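Local structure of DspB (Aggregatibacter actinomycetemcomitans, 1YHT) at residues T16-L21 with G47-L52; S37-I42 with K105-E110; H57-I62 with G88-S93; I62-L67 with M164-D169. The protein hydrolyses terminal beta-linked N-acetylhexosamine residues and disperses biofilm, probably by cutting the N-acetylglucosamine polymer of its matrix. One frame throughout, in Å; residues are numbered along the deposited sequence.

Interaction 1: T16-L21 with G47-L52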
loop_
_atom_site.group_PDB
_atom_site.type_symbol
_atom_site.label_atom_id
_atom_site.label_comp_id
_atom_site.label_asym_id
_atom_site.label_seq_id
_atom_site.Cartn_x
_atom_site.Cartn_y
_atom_site.Cartn_z
ATOM N N THR A 16 -22.329 -0.793 -2.922
ATOM C CA THR A 16 -21.666 0.552 -3.030
ATOM C C THR A 16 -20.242 0.540 -2.489
ATOM O O THR A 16 -20.027 0.508 -1.264
ATOM C CB THR A 16 -22.406 1.586 -2.261
ATOM O OG1 THR A 16 -23.807 1.220 -2.213
ATOM C CG2 THR A 16 -22.144 2.983 -2.919
ATOM N N LYS A 17 -19.288 0.653 -3.396
ATOM C CA LYS A 17 -17.991 0.068 -3.196
ATOM C C LYS A 17 -16.912 1.080 -2.909
ATOM O O LYS A 17 -17.048 2.250 -3.215
ATOM C CB LYS A 17 -17.606 -0.730 -4.446
ATOM C CG LYS A 17 -18.651 -1.721 -4.880
ATOM C CD LYS A 17 -18.738 -2.920 -3.937
ATOM C CE LYS A 17 -19.630 -4.024 -4.524
ATOM N NZ LYS A 17 -19.699 -5.251 -3.702
ATOM N N GLN A 18 -15.847 0.599 -2.267
ATOM C CA GLN A 18 -14.664 1.372 -2.079
ATOM C C GLN A 18 -13.739 0.969 -3.188
ATOM O O GLN A 18 -13.299 -0.192 -3.273
ATOM C CB GLN A 18 -14.055 1.100 -0.700
ATOM C CG GLN A 18 -14.946 1.636 0.455
ATOM C CD GLN A 18 -15.137 3.145 0.378
ATOM O OE1 GLN A 18 -14.156 3.893 0.294
ATOM N NE2 GLN A 18 -16.413 3.602 0.353
ATOM N N THR A 19 -13.439 1.916 -4.067
ATOM C CA THR A 19 -12.611 1.604 -5.213
ATOM C C THR A 19 -11.690 2.759 -5.545
ATOM O O THR A 19 -12.032 3.939 -5.324
ATOM C CB THR A 19 -13.493 1.234 -6.439
ATOM O OG1 THR A 19 -12.696 0.543 -7.411
ATOM C CG2 THR A 19 -14.084 2.477 -7.054
ATOM N N GLY A 20 -10.518 2.412 -6.047
ATOM C CA GLY A 20 -9.505 3.410 -6.379
ATOM C C GLY A 20 -8.194 2.860 -6.831
ATOM O O GLY A 20 -8.127 1.794 -7.461
ATOM N N LEU A 21 -7.149 3.603 -6.485
ATOM C CA LEU A 21 -5.801 3.373 -6.936
ATOM C C LEU A 21 -4.900 3.219 -5.733
ATOM O O LEU A 21 -4.975 3.997 -4.764
ATOM C CB LEU A 21 -5.301 4.566 -7.739
ATOM C CG LEU A 21 -3.863 4.615 -8.187
ATOM C CD1 LEU A 21 -3.564 3.520 -9.132
ATOM C CD2 LEU A 21 -3.607 5.953 -8.801
ATOM N N GLY A 47 -14.749 6.423 -8.687
ATOM C CA GLY A 47 -14.004 5.835 -7.552
ATOM C C GLY A 47 -13.989 6.755 -6.366
ATOM O O GLY A 47 -14.493 7.917 -6.437
ATOM N N ASN A 48 -13.374 6.297 -5.267
ATOM C CA ASN A 48 -13.369 7.105 -4.064
ATOM C C ASN A 48 -12.130 7.087 -3.163
ATOM O O ASN A 48 -12.161 7.739 -2.130
ATOM C CB ASN A 48 -14.618 6.840 -3.256
ATOM C CG ASN A 48 -14.814 5.427 -3.055
ATOM O OD1 ASN A 48 -13.840 4.695 -2.921
ATOM N ND2 ASN A 48 -16.059 4.992 -3.098
ATOM N N PHE A 49 -11.051 6.406 -3.562
ATOM C CA PHE A 49 -9.824 6.463 -2.781
ATOM C C PHE A 49 -8.544 6.391 -3.578
ATOM O O PHE A 49 -8.474 5.823 -4.686
ATOM C CB PHE A 49 -9.838 5.454 -1.607
ATOM C CG PHE A 49 -9.599 4.020 -1.993
ATOM C CD1 PHE A 49 -8.301 3.555 -2.164
ATOM C CD2 PHE A 49 -10.647 3.116 -2.082
ATOM C CE1 PHE A 49 -8.036 2.219 -2.430
ATOM C CE2 PHE A 49 -10.417 1.747 -2.347
ATOM C CZ PHE A 49 -9.133 1.295 -2.567
ATOM N N LEU A 50 -7.529 6.993 -2.959
ATOM C CA LEU A 50 -6.127 6.888 -3.393
ATOM C C LEU A 50 -5.306 6.382 -2.176
ATOM O O LEU A 50 -5.152 7.096 -1.175
ATOM C CB LEU A 50 -5.621 8.261 -3.861
ATOM C CG LEU A 50 -4.111 8.323 -4.231
ATOM C CD1 LEU A 50 -3.735 7.345 -5.286
ATOM C CD2 LEU A 50 -3.798 9.733 -4.754
ATOM N N HIS A 51 -4.888 5.128 -2.276
ATOM C CA HIS A 51 -4.008 4.435 -1.333
ATOM C C HIS A 51 -2.565 4.756 -1.704
ATOM O O HIS A 51 -2.026 4.325 -2.749
ATOM C CB HIS A 51 -4.414 2.938 -1.380
ATOM C CG HIS A 51 -3.507 1.968 -0.658
ATOM N ND1 HIS A 51 -3.734 0.601 -0.710
ATOM C CD2 HIS A 51 -2.367 2.133 0.065
ATOM C CE1 HIS A 51 -2.778 -0.024 -0.045
ATOM N NE2 HIS A 51 -1.918 0.874 0.410
ATOM N N LEU A 52 -1.946 5.563 -0.849
ATOM C CA LEU A 52 -0.621 6.127 -1.116
ATOM C C LEU A 52 0.447 5.331 -0.435
ATOM O O LEU A 52 0.666 5.468 0.787
ATOM C CB LEU A 52 -0.531 7.567 -0.667
ATOM C CG LEU A 52 0.579 8.378 -1.345
ATOM C CD1 LEU A 52 0.302 8.557 -2.865
ATOM C CD2 LEU A 52 0.772 9.737 -0.677
#

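Interaction 2: S37-I42 with K105-E110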
loop_
_atom_site.group_PDB
_atom_site.type_symbol
_atom_site.label_atom_id
_atom_site.label_comp_id
_atom_site.label_asym_id
_atom_site.label_seq_id
_atom_site.Cartn_x
_atom_site.Cartn_y
_atom_site.Cartn_z
ATOM N N SER A 37 -3.748 14.357 -11.497
ATOM C CA SER A 37 -4.335 13.688 -12.654
ATOM C C SER A 37 -4.889 12.293 -12.330
ATOM O O SER A 37 -5.942 11.920 -12.793
ATOM C CB SER A 37 -3.325 13.640 -13.823
ATOM O OG SER A 37 -3.075 14.942 -14.354
ATOM N N PHE A 38 -4.161 11.515 -11.523
ATOM C CA PHE A 38 -4.654 10.226 -11.046
ATOM C C PHE A 38 -5.950 10.437 -10.263
ATOM O O PHE A 38 -6.921 9.670 -10.431
ATOM C CB PHE A 38 -3.627 9.545 -10.104
ATOM C CG PHE A 38 -2.551 8.825 -10.780
ATOM C CD1 PHE A 38 -2.829 7.774 -11.632
ATOM C CD2 PHE A 38 -1.222 9.171 -10.566
ATOM C CE1 PHE A 38 -1.805 7.058 -12.227
ATOM C CE2 PHE A 38 -0.214 8.457 -11.136
ATOM C CZ PHE A 38 -0.514 7.398 -12.003
ATOM N N ILE A 39 -5.969 11.466 -9.402
ATOM C CA ILE A 39 -7.183 11.809 -8.659
ATOM C C ILE A 39 -8.382 12.131 -9.620
ATOM O O ILE A 39 -9.517 11.732 -9.377
ATOM C CB ILE A 39 -6.936 12.946 -7.676
ATOM C CG1 ILE A 39 -6.170 12.414 -6.455
ATOM C CG2 ILE A 39 -8.290 13.573 -7.222
ATOM C CD1 ILE A 39 -5.424 13.426 -5.738
ATOM N N ASP A 40 -8.095 12.833 -10.712
ATOM C CA ASP A 40 -9.136 13.165 -11.712
ATOM C C ASP A 40 -9.717 11.897 -12.288
ATOM O O ASP A 40 -10.940 11.726 -12.322
ATOM C CB ASP A 40 -8.554 14.011 -12.809
ATOM C CG ASP A 40 -8.138 15.396 -12.326
ATOM O OD1 ASP A 40 -8.727 15.950 -11.377
ATOM O OD2 ASP A 40 -7.198 15.945 -12.924
ATOM N N THR A 41 -8.863 10.970 -12.670
ATOM C CA THR A 41 -9.324 9.679 -13.211
ATOM C C THR A 41 -10.180 8.914 -12.196
ATOM O O THR A 41 -11.256 8.426 -12.543
ATOM C CB THR A 41 -8.147 8.814 -13.671
ATOM O OG1 THR A 41 -7.425 9.533 -14.633
ATOM C CG2 THR A 41 -8.586 7.500 -14.301
ATOM N N ILE A 42 -9.715 8.846 -10.939
ATOM C CA ILE A 42 -10.434 8.122 -9.910
ATOM C C ILE A 42 -11.846 8.741 -9.790
ATOM O O ILE A 42 -12.870 8.031 -9.780
ATOM C CB ILE A 42 -9.679 8.131 -8.537
ATOM C CG1 ILE A 42 -8.332 7.388 -8.646
ATOM C CG2 ILE A 42 -10.514 7.431 -7.445
ATOM C CD1 ILE A 42 -7.350 7.737 -7.565
ATOM N N LYS A 105 -9.866 16.121 -1.507
ATOM C CA LYS A 105 -11.040 16.402 -0.736
ATOM C C LYS A 105 -12.153 17.046 -1.585
ATOM O O LYS A 105 -13.289 16.605 -1.540
ATOM C CB LYS A 105 -10.653 17.316 0.411
ATOM C CG LYS A 105 -11.365 17.037 1.673
ATOM C CD LYS A 105 -10.774 17.953 2.757
ATOM C CE LYS A 105 -11.612 17.863 3.985
ATOM N NZ LYS A 105 -11.235 18.964 4.909
ATOM N N ALA A 106 -11.827 18.039 -2.386
ATOM C CA ALA A 106 -12.827 18.612 -3.280
ATOM C C ALA A 106 -13.323 17.603 -4.310
ATOM O O ALA A 106 -14.448 17.724 -4.821
ATOM C CB ALA A 106 -12.309 19.835 -3.964
ATOM N N LYS A 107 -12.512 16.604 -4.642
ATOM C CA LYS A 107 -12.981 15.612 -5.619
ATOM C C LYS A 107 -13.624 14.402 -4.957
ATOM O O LYS A 107 -13.971 13.436 -5.638
ATOM C CB LYS A 107 -11.844 15.205 -6.542
ATOM C CG LYS A 107 -11.483 16.337 -7.556
ATOM C CD LYS A 107 -11.422 15.865 -9.023
ATOM C CE LYS A 107 -11.573 17.041 -10.025
ATOM N NZ LYS A 107 -11.539 16.578 -11.461
ATOM N N GLY A 108 -13.738 14.418 -3.631
ATOM C CA GLY A 108 -14.373 13.336 -2.919
ATOM C C GLY A 108 -13.509 12.086 -2.868
ATOM O O GLY A 108 -14.036 10.986 -2.719
ATOM N N ILE A 109 -12.201 12.254 -3.039
ATOM C CA ILE A 109 -11.250 11.140 -2.995
ATOM C C ILE A 109 -10.519 11.103 -1.650
ATOM O O ILE A 109 -9.753 12.010 -1.304
ATOM C CB ILE A 109 -10.232 11.188 -4.192
ATOM C CG1 ILE A 109 -10.992 11.314 -5.540
ATOM C CG2 ILE A 109 -9.334 9.965 -4.173
ATOM C CD1 ILE A 109 -12.056 10.291 -5.727
ATOM N N GLU A 110 -10.808 10.059 -0.904
ATOM C CA GLU A 110 -10.107 9.713 0.313
ATOM C C GLU A 110 -8.644 9.354 0.050
ATOM O O GLU A 110 -8.321 8.647 -0.902
ATOM C CB GLU A 110 -10.768 8.497 0.971
ATOM C CG GLU A 110 -10.207 8.206 2.358
ATOM C CD GLU A 110 -10.626 6.888 2.956
ATOM O OE1 GLU A 110 -11.313 6.077 2.317
ATOM O OE2 GLU A 110 -10.244 6.685 4.111
#

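Interaction 3: H57-I62 with G88-S93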
loop_
_atom_site.group_PDB
_atom_site.type_symbol
_atom_site.label_atom_id
_atom_site.label_comp_id
_atom_site.label_asym_id
_atom_site.label_seq_id
_atom_site.Cartn_x
_atom_site.Cartn_y
_atom_site.Cartn_z
ATOM N N HIS A 57 11.371 -0.059 0.844
ATOM C CA HIS A 57 12.811 -0.165 0.988
ATOM C C HIS A 57 13.592 0.974 0.333
ATOM O O HIS A 57 14.538 1.486 0.918
ATOM C CB HIS A 57 13.328 -1.469 0.393
ATOM C CG HIS A 57 12.744 -2.690 0.997
ATOM N ND1 HIS A 57 12.998 -3.058 2.297
ATOM C CD2 HIS A 57 12.021 -3.694 0.453
ATOM C CE1 HIS A 57 12.430 -4.224 2.538
ATOM N NE2 HIS A 57 11.840 -4.641 1.436
ATOM N N GLU A 58 13.123 1.435 -0.815
ATOM C CA GLU A 58 13.902 2.301 -1.668
ATOM C C GLU A 58 13.786 3.773 -1.244
ATOM O O GLU A 58 14.726 4.552 -1.472
ATOM C CB GLU A 58 13.453 2.158 -3.126
ATOM C CG GLU A 58 13.754 0.810 -3.791
ATOM C CD GLU A 58 12.766 -0.271 -3.438
ATOM O OE1 GLU A 58 11.872 -0.055 -2.606
ATOM O OE2 GLU A 58 12.886 -1.366 -3.994
ATOM N N ASN A 59 12.649 4.155 -0.654
ATOM C CA ASN A 59 12.451 5.533 -0.242
ATOM C C ASN A 59 11.282 5.716 0.733
ATOM O O ASN A 59 10.435 4.829 0.882
ATOM C CB ASN A 59 12.222 6.392 -1.497
ATOM C CG ASN A 59 12.340 7.895 -1.246
ATOM O OD1 ASN A 59 13.022 8.363 -0.325
ATOM N ND2 ASN A 59 11.720 8.657 -2.114
ATOM N N TYR A 60 11.318 6.857 1.434
ATOM C CA TYR A 60 10.229 7.354 2.269
ATOM C C TYR A 60 9.931 8.713 1.618
ATOM O O TYR A 60 10.704 9.663 1.776
ATOM C CB TYR A 60 10.716 7.559 3.738
ATOM C CG TYR A 60 9.643 8.019 4.668
ATOM C CD1 TYR A 60 8.805 7.095 5.283
ATOM C CD2 TYR A 60 9.412 9.382 4.889
ATOM C CE1 TYR A 60 7.773 7.505 6.140
ATOM C CE2 TYR A 60 8.371 9.816 5.717
ATOM C CZ TYR A 60 7.563 8.840 6.356
ATOM O OH TYR A 60 6.529 9.190 7.150
ATOM N N ALA A 61 8.812 8.805 0.910
ATOM C CA ALA A 61 8.615 9.849 -0.078
ATOM C C ALA A 61 7.795 11.070 0.370
ATOM O O ALA A 61 7.249 11.782 -0.479
ATOM C CB ALA A 61 7.989 9.249 -1.316
ATOM N N ILE A 62 7.723 11.325 1.676
ATOM C CA ILE A 62 7.103 12.540 2.213
ATOM C C ILE A 62 7.971 13.152 3.268
ATOM O O ILE A 62 8.801 12.492 3.868
ATOM C CB ILE A 62 5.659 12.293 2.802
ATOM C CG1 ILE A 62 5.696 11.426 4.064
ATOM C CG2 ILE A 62 4.822 11.626 1.762
ATOM C CD1 ILE A 62 4.286 11.023 4.570
ATOM N N GLY A 88 19.633 11.236 -1.515
ATOM C CA GLY A 88 19.530 11.489 -2.942
ATOM C C GLY A 88 18.152 11.196 -3.547
ATOM O O GLY A 88 18.023 11.094 -4.774
ATOM N N LYS A 89 17.126 11.096 -2.708
ATOM C CA LYS A 89 15.773 10.658 -3.161
ATOM C C LYS A 89 14.761 11.765 -2.939
ATOM O O LYS A 89 14.988 12.583 -2.064
ATOM C CB LYS A 89 15.308 9.487 -2.319
ATOM C CG LYS A 89 16.116 8.275 -2.405
ATOM C CD LYS A 89 16.280 7.839 -3.826
ATOM C CE LYS A 89 16.699 6.369 -3.848
ATOM N NZ LYS A 89 17.595 6.153 -5.019
ATOM N N PRO A 90 13.669 11.798 -3.747
ATOM C CA PRO A 90 12.643 12.826 -3.634
ATOM C C PRO A 90 11.629 12.644 -2.525
ATOM O O PRO A 90 11.388 11.532 -2.081
ATOM C CB PRO A 90 11.943 12.764 -4.984
ATOM C CG PRO A 90 12.090 11.312 -5.397
ATOM C CD PRO A 90 13.439 10.924 -4.921
ATOM N N PHE A 91 11.070 13.752 -2.055
ATOM C CA PHE A 91 9.929 13.652 -1.142
ATOM C C PHE A 91 8.981 14.804 -1.341
ATOM O O PHE A 91 9.357 15.894 -1.815
ATOM C CB PHE A 91 10.401 13.519 0.296
ATOM C CG PHE A 91 11.131 14.726 0.809
ATOM C CD1 PHE A 91 10.431 15.721 1.497
ATOM C CD2 PHE A 91 12.504 14.872 0.632
ATOM C CE1 PHE A 91 11.097 16.841 2.011
ATOM C CE2 PHE A 91 13.161 15.985 1.142
ATOM C CZ PHE A 91 12.448 16.974 1.821
ATOM N N LEU A 92 7.720 14.571 -1.001
ATOM C CA LEU A 92 6.693 15.621 -1.078
ATOM C C LEU A 92 6.808 16.476 0.143
ATOM O O LEU A 92 6.813 15.956 1.271
ATOM C CB LEU A 92 5.286 15.006 -1.175
ATOM C CG LEU A 92 4.971 14.293 -2.476
ATOM C CD1 LEU A 92 3.704 13.424 -2.351
ATOM C CD2 LEU A 92 4.884 15.261 -3.676
ATOM N N SER A 93 6.856 17.792 -0.048
ATOM C CA SER A 93 6.835 18.697 1.066
ATOM C C SER A 93 5.446 18.723 1.692
ATOM O O SER A 93 4.459 18.364 1.061
ATOM C CB SER A 93 7.207 20.125 0.631
ATOM O OG SER A 93 6.123 20.715 -0.068
#

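Interaction 4: I62-L67 with M164-D169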
loop_
_atom_site.group_PDB
_atom_site.type_symbol
_atom_site.label_atom_id
_atom_site.label_comp_id
_atom_site.label_asym_id
_atom_site.label_seq_id
_atom_site.Cartn_x
_atom_site.Cartn_y
_atom_site.Cartn_z
ATOM N N ILE A 62 7.723 11.325 1.676
ATOM C CA ILE A 62 7.103 12.540 2.213
ATOM C C ILE A 62 7.971 13.152 3.268
ATOM O O ILE A 62 8.801 12.492 3.868
ATOM C CB ILE A 62 5.659 12.293 2.802
ATOM C CG1 ILE A 62 5.696 11.426 4.064
ATOM C CG2 ILE A 62 4.822 11.626 1.762
ATOM C CD1 ILE A 62 4.286 11.023 4.570
ATOM N N GLU A 63 7.721 14.431 3.520
ATOM C CA GLU A 63 8.398 15.165 4.536
ATOM C C GLU A 63 8.107 14.596 5.934
ATOM O O GLU A 63 7.003 14.058 6.210
ATOM C CB GLU A 63 8.002 16.644 4.458
ATOM C CG GLU A 63 8.789 17.548 5.372
ATOM C CD GLU A 63 8.741 19.037 5.020
ATOM O OE1 GLU A 63 7.969 19.497 4.133
ATOM O OE2 GLU A 63 9.554 19.736 5.621
ATOM N N SER A 64 9.084 14.763 6.828
ATOM C CA SER A 64 8.990 14.222 8.197
ATOM C C SER A 64 9.843 15.015 9.190
ATOM O O SER A 64 11.051 15.153 8.989
ATOM C CB SER A 64 9.467 12.771 8.256
ATOM O OG SER A 64 9.401 12.274 9.598
ATOM N N HIS A 65 9.200 15.521 10.247
ATOM C CA HIS A 65 9.927 16.007 11.436
ATOM C C HIS A 65 10.631 14.853 12.182
ATOM O O HIS A 65 11.794 14.931 12.512
ATOM C CB HIS A 65 8.957 16.690 12.420
ATOM C CG HIS A 65 8.656 18.128 12.116
ATOM N ND1 HIS A 65 7.986 18.531 10.983
ATOM C CD2 HIS A 65 8.870 19.246 12.855
ATOM C CE1 HIS A 65 7.850 19.851 11.013
ATOM N NE2 HIS A 65 8.403 20.314 12.133
ATOM N N LEU A 66 9.898 13.763 12.423
ATOM C CA LEU A 66 10.439 12.642 13.222
ATOM C C LEU A 66 11.663 11.989 12.593
ATOM O O LEU A 66 12.622 11.600 13.298
ATOM C CB LEU A 66 9.331 11.587 13.462
ATOM C CG LEU A 66 8.476 11.664 14.733
ATOM C CD1 LEU A 66 7.885 12.960 14.929
ATOM C CD2 LEU A 66 7.360 10.649 14.669
ATOM N N LEU A 67 11.638 11.828 11.273
ATOM C CA LEU A 67 12.780 11.259 10.546
ATOM C C LEU A 67 13.751 12.321 10.025
ATOM O O LEU A 67 14.732 11.995 9.392
ATOM C CB LEU A 67 12.310 10.360 9.424
ATOM C CG LEU A 67 11.282 9.307 9.846
ATOM C CD1 LEU A 67 10.729 8.643 8.643
ATOM C CD2 LEU A 67 11.848 8.270 10.794
ATOM N N MET A 164 3.403 6.935 13.027
ATOM C CA MET A 164 1.986 6.905 12.622
ATOM C C MET A 164 1.254 8.189 12.999
ATOM O O MET A 164 0.507 8.732 12.178
ATOM C CB MET A 164 1.267 5.710 13.216
ATOM C CG MET A 164 1.760 4.361 12.691
ATOM S SD MET A 164 1.136 2.976 13.723
ATOM C CE MET A 164 -0.611 3.002 13.307
ATOM N N SER A 165 1.485 8.693 14.215
ATOM C CA SER A 165 0.855 9.962 14.645
ATOM C C SER A 165 1.188 11.152 13.740
ATOM O O SER A 165 0.334 11.996 13.435
ATOM C CB SER A 165 1.268 10.278 16.086
ATOM O OG SER A 165 0.729 9.303 16.970
ATOM N N GLU A 166 2.459 11.240 13.333
ATOM C CA GLU A 166 2.894 12.260 12.401
ATOM C C GLU A 166 2.200 12.124 11.038
ATOM O O GLU A 166 1.720 13.113 10.456
ATOM C CB GLU A 166 4.401 12.167 12.238
ATOM C CG GLU A 166 4.932 13.265 11.314
ATOM C CD GLU A 166 6.432 13.226 11.154
ATOM O OE1 GLU A 166 6.898 12.518 10.242
ATOM O OE2 GLU A 166 7.111 13.931 11.906
ATOM N N VAL A 167 2.155 10.902 10.523
ATOM C CA VAL A 167 1.493 10.621 9.218
ATOM C C VAL A 167 -0.003 10.958 9.282
ATOM O O VAL A 167 -0.561 11.628 8.397
ATOM C CB VAL A 167 1.762 9.199 8.763
ATOM C CG1 VAL A 167 0.890 8.846 7.577
ATOM C CG2 VAL A 167 3.238 9.015 8.405
ATOM N N ILE A 168 -0.627 10.591 10.387
ATOM C CA ILE A 168 -2.022 10.962 10.637
ATOM C C ILE A 168 -2.220 12.472 10.645
ATOM O O ILE A 168 -3.132 12.996 9.984
ATOM C CB ILE A 168 -2.506 10.313 11.966
ATOM C CG1 ILE A 168 -2.593 8.828 11.768
ATOM C CG2 ILE A 168 -3.884 10.860 12.406
ATOM C CD1 ILE A 168 -2.817 8.036 13.006
ATOM N N ASP A 169 -1.348 13.194 11.337
ATOM C CA ASP A 169 -1.393 14.660 11.352
ATOM C C ASP A 169 -1.223 15.301 9.961
ATOM O O ASP A 169 -1.912 16.269 9.611
ATOM C CB ASP A 169 -0.313 15.234 12.254
ATOM C CG ASP A 169 -0.615 15.041 13.734
ATOM O OD1 ASP A 169 -1.748 14.688 14.084
ATOM O OD2 ASP A 169 0.283 15.277 14.533
HETATM O O HOH W 1 6.206 11.742 7.634
#

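Interaction 1: T16-L21 with G47-L52
The CA of G20 sits over one face of the F49 ring where strands 18-24 and 49-53 pair in parallel, the two strands of a beta-alpha-beta unit in the TIM-barrel domain of a family 20 glycoside hydrolase. With its CG between the backbone N and the carbonyl carbon (chi1 76°), the F49 ring turns back over the neighbouring strand. The CA of G20 stands 4.2 Å from the ring centroid, almost exactly on the ring normal, in a CH-pi contact, while the CB of Q18 approaches CE2 of F49 at 4.0 Å.

L21 and L50 run side by side in the same direction, CD2 of L21 meeting CD1 of L50 at 3.8 Å, and both pack on I42 of helix 32-44. The H51 imidazole turns away from strand 18-24 to bond to Y272 and E114.

Ahead of the regular pairing, the amide of N48 fastens two backbone groups: ND2 donates to K17 O (2.9 Å) within the amide plane, and OD1 receives T19 N (3.0 Å). T19 O in turn takes two donors, N48 N at 2.7 Å on a nearly straight bond (175°) and F49 N at 3.2 Å from above the carbonyl plane.

Interaction 2: S37-I42 with K105-E110
I39 and I42 each hold CG1 beside the backbone N (chi1 -76° and -64°), a torsion that leaves their CG2 methyls anti to that N and brings both to I109. One turn of helix thereby offers two methyls to a single branched side chain. CG2 of I39 touches CG1 of I109 at 3.9 Å, the two side chains sliding past each other in opposite directions. CG2 of I42 reaches the end of the same branch, CD1 of I109, at 3.7 Å.

Beside this apolar patch lies a charged one. The K107 chain bends at chi2 and is extended beyond, and it crosses D40 obliquely to form a salt bridge in which NZ of K107 lies 2.9 Å from OD1 of D40. The ammonium group comes from above the carboxylate plane, 48° out of it. That oxygen has a second partner, the hydroxyl of Y103, so one carboxylate atom ties together the lysine and the helix that precedes it. The root of the lysine is apolar in its contacts, its CB resting 4.0 Å from CG2 of I39.

Between K107 and I109 the backbone turns at G108, whose positive phi closes helix 94-106 with a Schellman motif; G108 N bonds back to K105 O at 3.1 Å. This turn separates the lysine from the isoleucine and lets both face helix 32-44.

The contact thus joins helix 32-44 to the turn that leads from the end of helix 94-106 into strand 110-117: I39 also packs on Y103 and A104 of helix 94-106, while I39, I42 and I109 all close over L50 of strand 49-53.

Interaction 3: H57-I62 with G88-S93
N59 ND2 donates to P90 O at 2.9 Å, a nearly straight bond (163° at the hydrogen) that lies in both the amide plane of N59 and the carbonyl plane of P90. The side chain reaches out with CG anti to its own backbone N (chi1 -166°), which lays the amide along K89: OD1 rests 3.2 Å from CB of K89 as the two side chains pass in opposite directions. The lysine then folds at chi2 and carries CE to within 3.6 Å of E58 O.

Further along, the backbones themselves meet. L92 N donates to A61 O at 2.9 Å from above the carbonyl plane, and L92 O is bonded to E63 N, so that I62 and L92 form a single bridge. CA-H...O contacts accompany these bonds, from the CA of F91 to A61 O at 3.3 Å and from the CA of I62 to L92 O at 3.6 Å. CB of F91 lies 3.7 Å from I62 N, and its ring runs on past I62 towards E63 and Q69.

The contact sews the loop that follows barrel strand 49-53 onto strand 90-91, an outer strand of a small three-stranded antiparallel sheet, whose F91 bonds through its backbone to Y82. The ring of Y60 meets F54 edge-to-face and packs against helices 122-132 and 154-171.

Chemically, the loop has little regular structure of its own, and main-chain carbonyls of both segments serve as acceptors. P90 O takes the side-chain amide of N59, A61 O takes the backbone N-H of L92, and Q69 NE2 bonds to both Y60 O and I62 O.

Interaction 4: I62-L67 with M164-D169
The carboxylate of E166 is the flat group here, and each oxygen turns its syn lone pair, the one on the side of its twin, to segment 62-67. S64 OG donates to OE1 at 2.6 Å, and L66 N donates to OE2 at 2.8 Å. The H65 ring stands obliquely to OE2, its ND1 being taken up by the hydroxyl of Y94. L66 comes from the opposite direction to the glutamate: its CD1 lies 3.3 Å from OE2, and its CD2 approaches CB of E166 at 4.1 Å.

An outstretched chain makes this reach possible. With CG anti to the backbone N (chi1 -177°) and the next bond equally straight, E166 projects from helix 154-171 into the turn of the loop. The hydroxyl that grips it is itself positioned by the loop, since S64 OG accepts L67 N at 2.8 Å in an ST motif. A water adds a second donor to OE1 at 2.8 Å and also donates to E63 O, bridging loop and helix. Nearer the barrel the contact is apolar and looser, CD1 of I62 lying 4.5 Å from CG2 of V167, which packs in turn on Y60 and F178.

The contact therefore fastens the long loop after strand 49-53 to a barrel helix, with E166 as the polar link beside the looser I62-V167 packing. A hydroxyl, a backbone N-H and a water converge on the two oxygens, with both direct protein donors using syn lone pairs; such a setting would be expected to favour the charged form of the carboxylate and to hold its plane against rotation.

In the fold
The four contacts fall into two pairs within one TIM-barrel domain. Interactions 1 and 2, with centres about 9 Å apart, share the first beta-alpha-beta unit: strands 18-24 and 49-53 pair within the barrel wall, and the intervening helix 32-44 meets the end of helix 94-106 outside it. Interactions 3 and 4, about 13 Å apart, share I62 and fix the loop leaving strand 49-53, first to strand 90-91 and then to helix 154-171. The pairs lie some 22 to 23 Å apart, centre to centre. In sequence, interaction 1 closes before 3 and 4 open, whereas the segments of 2 enclose interaction 3. The loop is thus tied back to the barrel through helix 154-171 and stays continuous with its wall through strand 49-53.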